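Local coordinates for protein acyltransferase (Streptococcus pneumoniae, PDB 5UG1) that probably transfers acetyl groups onto cell-wall peptidoglycan, its catalytic domain having an atypical alpha/beta hydrolase fold with a catalytic triad, at residues N31-V36 with N42-N47; Y121-D126 with L168-D173; P135-G140 with I153-K158. All coordinates share one frame; numbering follows the deposited sequence.

Interaction 1. Residues N31-V36 with N42-N47. With 03S (methanesulfonic acid), chain B.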
# COMPACT_ATOMS: atom_id res chain seq x y z
N ASN A 31 0.66 3.76 -10.13
CA ASN A 31 -0.66 4.30 -10.48
C ASN A 31 -1.29 4.76 -9.16
O ASN A 31 -2.02 4.01 -8.51
CB ASN A 31 -1.48 3.23 -11.23
CG ASN A 31 -2.93 3.64 -11.45
OD1 ASN A 31 -3.31 4.81 -11.31
ND2 ASN A 31 -3.77 2.66 -11.79
N ALA A 32 -0.99 5.99 -8.77
CA ALA A 32 -1.46 6.54 -7.50
C ALA A 32 -2.19 7.84 -7.76
O ALA A 32 -1.77 8.63 -8.61
CB ALA A 32 -0.31 6.76 -6.50
N GLN A 33 -3.30 8.05 -7.09
CA GLN A 33 -4.11 9.25 -7.26
C GLN A 33 -4.71 9.72 -5.95
O GLN A 33 -4.80 8.98 -5.01
CB GLN A 33 -5.26 9.02 -8.24
CG GLN A 33 -4.90 8.27 -9.48
CD GLN A 33 -6.12 7.82 -10.22
OE1 GLN A 33 -6.84 8.63 -10.79
NE2 GLN A 33 -6.37 6.54 -10.21
N VAL A 34 -5.13 10.95 -5.90
CA VAL A 34 -5.50 11.58 -4.66
C VAL A 34 -6.61 10.91 -3.87
O VAL A 34 -6.45 10.66 -2.72
CB VAL A 34 -5.80 13.08 -4.81
CG1 VAL A 34 -6.06 13.68 -3.46
CG2 VAL A 34 -4.66 13.78 -5.49
N SER A 35 -7.72 10.64 -4.51
CA SER A 35 -8.87 10.11 -3.81
C SER A 35 -9.04 8.60 -3.78
O SER A 35 -10.07 8.12 -3.45
CB SER A 35 -10.12 10.71 -4.39
OG SER A 35 -10.29 11.96 -3.84
N VAL A 36 -8.02 7.86 -4.09
CA VAL A 36 -8.18 6.42 -4.20
C VAL A 36 -8.42 5.81 -2.82
O VAL A 36 -7.74 6.13 -1.83
CB VAL A 36 -6.97 5.81 -4.91
CG1 VAL A 36 -6.94 4.28 -4.78
CG2 VAL A 36 -6.99 6.24 -6.37
N ASN A 42 -9.73 -1.85 -5.54
CA ASN A 42 -10.28 -3.15 -5.91
C ASN A 42 -10.81 -3.12 -7.34
O ASN A 42 -10.55 -4.03 -8.14
CB ASN A 42 -11.40 -3.53 -4.93
CG ASN A 42 -11.65 -5.03 -4.85
OD1 ASN A 42 -11.19 -5.79 -5.70
ND2 ASN A 42 -12.38 -5.46 -3.81
N GLU A 43 -11.58 -2.08 -7.67
CA GLU A 43 -12.14 -1.94 -9.02
C GLU A 43 -11.04 -1.70 -10.05
O GLU A 43 -11.05 -2.30 -11.12
CB GLU A 43 -13.17 -0.81 -9.02
CG GLU A 43 -14.37 -1.06 -8.08
CD GLU A 43 -15.06 0.23 -7.67
OE1 GLU A 43 -14.55 1.32 -8.02
OE2 GLU A 43 -16.11 0.17 -6.99
N ILE A 44 -10.07 -0.83 -9.72
CA ILE A 44 -8.92 -0.58 -10.60
C ILE A 44 -8.14 -1.87 -10.85
O ILE A 44 -7.74 -2.16 -11.99
CB ILE A 44 -8.01 0.51 -10.01
CG1 ILE A 44 -8.73 1.86 -9.99
CG2 ILE A 44 -6.70 0.63 -10.80
CD1 ILE A 44 -7.94 2.97 -9.30
N MET A 45 -7.93 -2.66 -9.79
CA MET A 45 -7.20 -3.92 -9.91
C MET A 45 -7.83 -4.85 -10.94
O MET A 45 -7.16 -5.35 -11.85
CB MET A 45 -7.12 -4.62 -8.55
CG MET A 45 -6.32 -5.93 -8.60
SD MET A 45 -6.31 -6.81 -7.04
CE MET A 45 -8.06 -7.25 -6.91
N LEU A 46 -9.14 -5.10 -10.80
CA LEU A 46 -9.84 -6.00 -11.72
C LEU A 46 -9.97 -5.39 -13.12
O LEU A 46 -9.89 -6.12 -14.12
CB LEU A 46 -11.21 -6.34 -11.18
CG LEU A 46 -11.19 -7.18 -9.91
CD1 LEU A 46 -12.61 -7.38 -9.43
CD2 LEU A 46 -10.47 -8.51 -10.17
N ASN A 47 -10.22 -4.09 -13.22
CA ASN A 47 -10.23 -3.46 -14.54
C ASN A 47 -8.91 -3.70 -15.26
O ASN A 47 -8.89 -4.09 -16.43
CB ASN A 47 -10.52 -1.96 -14.42
CG ASN A 47 -12.03 -1.65 -14.32
OD1 ASN A 47 -12.87 -2.43 -14.73
ND2 ASN A 47 -12.36 -0.49 -13.77
S10 03S B . -4.71 10.93 0.75
O11 03S B . -4.27 10.79 2.16
O12 03S B . -5.24 9.64 0.26
C13 03S B . -5.90 12.09 0.66
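Ile44 presents two of its methyl groups to the residues at and just beyond the end of strand 29-32, and it buries more surface here than any other residue. Its CG2 lies 3.7 Å from ND2 of Asn31, the next largest contributor, and the two side chains meet at a slant. With CG1 beside the backbone N (chi1 -66°) and the chain running straight on to CD1 (chi2 175°), the longer branch of Ile44 reaches further out. There CD1 comes within 4.0 Å of NE2 of Gln33, whose side chain approaches from the opposite direction. A looser apolar approach, 4.5 Å from Val36 CG2 to the same CD1, completes the set.

None of these pairs is a hydrogen bond: two amide nitrogens rest on aliphatic methyls, so shape and van der Waals contact carry the interface. The closest CA pair, Val36 and Ile44, is 9.5 Å apart, so side chains bridge a fairly wide gap. The contact is modest in extent, with 117 Å² buried in all. Gln33 to Val36 form a type I turn, which brings the chain round from the strand toward helix 38-50. On the turn, Val34 O is 3.4 Å from O12 of the bound methanesulfonic acid, whose pocket also includes Ser12 and Asn65.

Ile44 also touches Ile9 of strand 6-10, which lies between strands 29-32 and 57-61 in the parallel sheet. The contact thus belongs to a beta-alpha-beta crossover, strand 29-32 to helix 38-50 to strand 57-61, with the pocket-lining turn at the start of the connection.

Interaction 2. Residues Y121-D126 with L168-D173. With NA (sodium ion), chain C.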
# COMPACT_ATOMS: atom_id res chain seq x y z
N TYR A 121 0.30 -15.98 -0.80
CA TYR A 121 0.62 -15.13 -1.94
C TYR A 121 0.47 -13.65 -1.63
O TYR A 121 0.33 -12.84 -2.56
CB TYR A 121 -0.23 -15.52 -3.15
CG TYR A 121 -1.69 -15.67 -2.83
CD1 TYR A 121 -2.54 -14.58 -2.85
CD2 TYR A 121 -2.21 -16.91 -2.50
CE1 TYR A 121 -3.87 -14.73 -2.55
CE2 TYR A 121 -3.54 -17.06 -2.19
CZ TYR A 121 -4.37 -15.99 -2.23
OH TYR A 121 -5.70 -16.16 -1.92
N ILE A 122 0.49 -13.27 -0.34
CA ILE A 122 0.37 -11.89 0.11
C ILE A 122 1.51 -11.56 1.07
O ILE A 122 1.89 -12.38 1.91
CB ILE A 122 -0.99 -11.65 0.79
CG1 ILE A 122 -2.14 -11.87 -0.20
CG2 ILE A 122 -1.05 -10.26 1.42
CD1 ILE A 122 -3.47 -11.36 0.29
N THR A 123 2.04 -10.34 0.95
CA THR A 123 3.16 -9.85 1.74
C THR A 123 2.81 -8.47 2.29
O THR A 123 2.22 -7.65 1.58
CB THR A 123 4.45 -9.76 0.87
OG1 THR A 123 4.79 -11.05 0.34
CG2 THR A 123 5.62 -9.19 1.68
N ILE A 124 3.20 -8.21 3.55
CA ILE A 124 2.91 -6.92 4.19
C ILE A 124 4.02 -5.93 3.87
O ILE A 124 5.19 -6.30 3.76
CB ILE A 124 2.73 -7.08 5.71
CG1 ILE A 124 1.89 -5.93 6.29
CG2 ILE A 124 4.09 -7.15 6.42
CD1 ILE A 124 0.46 -5.92 5.77
N ALA A 125 3.63 -4.67 3.67
CA ALA A 125 4.54 -3.52 3.65
C ALA A 125 4.04 -2.59 4.75
O ALA A 125 3.10 -1.81 4.53
CB ALA A 125 4.56 -2.85 2.29
N ASP A 126 4.65 -2.66 5.94
CA ASP A 126 4.05 -2.10 7.16
C ASP A 126 4.46 -0.64 7.35
O ASP A 126 5.19 -0.27 8.27
CB ASP A 126 4.41 -2.95 8.37
CG ASP A 126 3.38 -2.84 9.47
OD1 ASP A 126 2.59 -1.87 9.46
OD2 ASP A 126 3.35 -3.74 10.35
N LEU A 168 8.68 -6.11 -1.57
CA LEU A 168 8.86 -6.77 -2.86
C LEU A 168 10.03 -7.75 -2.82
O LEU A 168 9.94 -8.85 -3.37
CB LEU A 168 9.09 -5.73 -3.96
CG LEU A 168 7.85 -4.93 -4.35
CD1 LEU A 168 8.24 -3.61 -4.96
CD2 LEU A 168 7.05 -5.73 -5.34
N GLN A 169 11.13 -7.37 -2.17
CA GLN A 169 12.24 -8.31 -2.04
C GLN A 169 11.82 -9.53 -1.23
O GLN A 169 12.15 -10.66 -1.58
CB GLN A 169 13.45 -7.63 -1.40
CG GLN A 169 14.06 -6.56 -2.27
CD GLN A 169 15.43 -6.13 -1.78
OE1 GLN A 169 15.54 -5.39 -0.79
NE2 GLN A 169 16.47 -6.60 -2.45
N THR A 170 11.08 -9.30 -0.14
CA THR A 170 10.54 -10.41 0.65
C THR A 170 9.66 -11.32 -0.20
O THR A 170 9.76 -12.55 -0.11
CB THR A 170 9.73 -9.86 1.83
OG1 THR A 170 10.58 -9.11 2.71
CG2 THR A 170 9.06 -11.00 2.60
N ALA A 171 8.81 -10.73 -1.04
CA ALA A 171 7.85 -11.48 -1.83
C ALA A 171 8.48 -12.21 -3.01
O ALA A 171 7.78 -12.98 -3.68
CB ALA A 171 6.74 -10.56 -2.35
N GLN A 172 9.78 -12.01 -3.25
CA GLN A 172 10.42 -12.53 -4.46
C GLN A 172 10.32 -14.06 -4.55
O GLN A 172 10.05 -14.60 -5.62
CB GLN A 172 11.88 -12.09 -4.49
CG GLN A 172 12.55 -12.19 -5.86
CD GLN A 172 12.33 -10.95 -6.70
OE1 GLN A 172 11.49 -10.11 -6.39
NE2 GLN A 172 13.10 -10.83 -7.78
N ASP A 173 10.55 -14.76 -3.44
CA ASP A 173 10.59 -16.21 -3.47
C ASP A 173 9.23 -16.85 -3.19
O ASP A 173 9.13 -18.08 -3.17
CB ASP A 173 11.60 -16.74 -2.45
CG ASP A 173 11.23 -16.37 -1.01
OD1 ASP A 173 10.77 -15.23 -0.81
OD2 ASP A 173 11.40 -17.21 -0.10
NA NA C . 1.76 -14.17 3.43
O HOH W 1 3.49 -13.14 4.69
O HOH W 2 1.60 -16.21 4.66
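Thr123 and Thr170 share one rotamer, chi1 -59° and -63°, which places each CG2 opposite its own backbone N and each OG1 beside it. In Thr123 this sends the two branches to different neighbours on helix 150-171. Its CG2 meets CG2 of Thr170 at 4.0 Å, the side chains crossing at an angle, while its OG1 comes to 3.4 Å from CB of Ala171. The CA atoms of Thr123 and Ala171 are 6.1 Å apart, a close approach that the small alanine methyl permits.

The hydroxyls find their polar partners outside this interface: Thr123 OG1 is hydrogen-bonded to NE2 of His86 on the adjacent strand, and Thr170 OG1 donates to the carbonyl of Thr166 one helical turn back. The preceding residue in the strand, Ile122, points its side chain away from the helix, and its carbonyl O binds the sodium ion at 2.4 Å. Thr119 O, Ala116 O and two waters complete five observed ligands.

The chemistry is therefore divided. Methyls and the Thr123 hydroxyl oxygen make the strand-to-helix contact without a hydrogen bond across it, that buried hydroxyl is satisfied within the sheet, and backbone oxygens from helix 102-118, the link after it and the strand's first residue hold the cation.

Interaction 3. Residues P135-G140 with I153-K158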
# COMPACT_ATOMS: atom_id res chain seq x y z
N PRO A 135 8.97 10.10 14.14
CA PRO A 135 8.20 11.32 14.43
C PRO A 135 8.71 12.53 13.67
O PRO A 135 7.92 13.45 13.40
CB PRO A 135 8.37 11.49 15.95
CG PRO A 135 9.65 10.78 16.26
CD PRO A 135 9.69 9.60 15.33
N GLU A 136 10.00 12.56 13.30
CA GLU A 136 10.56 13.75 12.66
C GLU A 136 9.89 14.04 11.32
O GLU A 136 9.82 15.20 10.90
CB GLU A 136 12.07 13.60 12.49
CG GLU A 136 12.52 12.59 11.43
CD GLU A 136 12.43 11.13 11.88
OE1 GLU A 136 11.89 10.86 12.97
OE2 GLU A 136 12.90 10.25 11.14
N ILE A 137 9.38 13.01 10.63
CA ILE A 137 8.73 13.28 9.36
C ILE A 137 7.29 13.71 9.54
O ILE A 137 6.59 13.95 8.54
CB ILE A 137 8.81 12.06 8.40
CG1 ILE A 137 7.92 10.91 8.88
CG2 ILE A 137 10.27 11.63 8.21
CD1 ILE A 137 7.87 9.74 7.87
N TRP A 138 6.80 13.84 10.78
CA TRP A 138 5.43 14.25 11.04
C TRP A 138 5.31 15.60 11.74
O TRP A 138 4.19 16.11 11.86
CB TRP A 138 4.70 13.19 11.87
CG TRP A 138 4.77 11.84 11.22
CD1 TRP A 138 5.46 10.74 11.67
CD2 TRP A 138 4.15 11.46 9.98
NE1 TRP A 138 5.30 9.70 10.78
CE2 TRP A 138 4.50 10.11 9.74
CE3 TRP A 138 3.33 12.12 9.06
CZ2 TRP A 138 4.06 9.42 8.63
CZ3 TRP A 138 2.89 11.43 7.96
CH2 TRP A 138 3.26 10.09 7.75
N ALA A 139 6.41 16.18 12.20
CA ALA A 139 6.35 17.50 12.82
C ALA A 139 5.75 18.50 11.84
O ALA A 139 6.16 18.55 10.67
CB ALA A 139 7.74 17.96 13.24
N GLY A 140 4.77 19.26 12.30
CA GLY A 140 4.15 20.29 11.50
C GLY A 140 3.25 19.80 10.39
O GLY A 140 2.87 20.60 9.53
N ILE A 153 9.97 15.90 3.62
CA ILE A 153 9.15 15.27 2.60
C ILE A 153 9.97 14.19 1.89
O ILE A 153 9.52 13.05 1.73
CB ILE A 153 8.61 16.31 1.61
CG1 ILE A 153 7.59 17.22 2.29
CG2 ILE A 153 7.95 15.63 0.41
CD1 ILE A 153 7.30 18.48 1.51
N GLU A 154 11.20 14.54 1.50
CA GLU A 154 12.09 13.59 0.84
C GLU A 154 12.42 12.42 1.77
O GLU A 154 12.31 11.26 1.37
CB GLU A 154 13.37 14.29 0.39
CG GLU A 154 13.17 15.28 -0.73
CD GLU A 154 14.43 16.06 -1.03
OE1 GLU A 154 15.53 15.55 -0.72
OE2 GLU A 154 14.33 17.18 -1.56
N ALA A 155 12.83 12.71 3.00
CA ALA A 155 13.13 11.64 3.95
C ALA A 155 11.91 10.75 4.15
O ALA A 155 12.01 9.52 4.13
CB ALA A 155 13.61 12.22 5.28
N GLY A 156 10.74 11.37 4.34
CA GLY A 156 9.53 10.58 4.49
C GLY A 156 9.22 9.76 3.25
O GLY A 156 8.82 8.59 3.35
N ALA A 157 9.40 10.35 2.07
CA ALA A 157 9.10 9.63 0.83
C ALA A 157 10.04 8.45 0.64
O ALA A 157 9.62 7.39 0.17
CB ALA A 157 9.18 10.58 -0.35
N LYS A 158 11.31 8.63 0.99
CA LYS A 158 12.28 7.55 0.86
C LYS A 158 11.97 6.41 1.82
O LYS A 158 12.13 5.23 1.47
CB LYS A 158 13.69 8.09 1.09
CG LYS A 158 14.76 7.10 0.77
CD LYS A 158 16.14 7.68 0.95
CE LYS A 158 17.14 6.76 0.28
NZ LYS A 158 16.60 5.36 0.23
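Ile137 lays its side chain against the backbone of Gly156, where helix 150-171 has no side chain to hold it off. CD1 stands 3.9 Å from Gly156 CA, and the other methyl, CG2, sits equally far from Gly156 N, so both branches rest directly on the helix main chain. The CA atoms of Ile137 and Gly156 are 5.6 Å apart, evidence of how near the two backbones come. At the border of the patch, CG2 of Ile137 also reaches CB of Ala155 at 4.5 Å, a marginal apolar touch.

The isoleucine's own torsions set up this two-pronged fit. A chi1 of 70° tucks CG1 between the backbone N and the carbonyl carbon, and chi2 of 175° then extends CD1 toward the glycine. From the same position CG1 lies 3.4 Å above the ring plane of Trp138, displaced toward the rim, so the isoleucine is in contact with the indole through CG1 and with the helix through its methyls.

The next shell positions the indole and the isoleucine's backbone. Trp138 NE1 donates to the carbonyl of Ala131, and the ring meets that of Tyr93 with the planes at about 40°. Trp138 N bonds to Pro135 O at 2.9 Å. Backbone hydrogen bonding joins Ile137 to Gly147, and Phe146 touches Ile137, Trp138 and Ala157, tying this loop to the chain beside His145 of the methanesulfonic acid pocket. The Ile137 side chain itself remains about 13 Å from that ligand.

Across the interface no hydrogen bond or charge pair forms. Its chemistry is that of aliphatic methyls on a helix backbone, implying cohesion through close fit and dispersion, while the hydrogen bonds of Trp138 and the Ile137-Gly147 backbone pairing help shape the loop.

The three contacts follow the chain in the order interaction 1, interaction 3, interaction 2 when judged by closure, with interaction 3 nested inside the long loop that interaction 2 closes. Interactions 1 and 2 involve strands 29-32 and 122-125, the outermost two of the five-stranded parallel sheet, and their centres are 20 Å apart. Helix 150-171 serves both interactions 2 and 3: its last turn meets the edge strand, whereas its early turns receive the 135-140 loop, and the centres of these two contacts lie 24 Å apart. The centres of interactions 1 and 3 are 25 Å apart. None touches another; the sheet and this helix connect them around a domain whose ligand pocket draws on Val34 and His145.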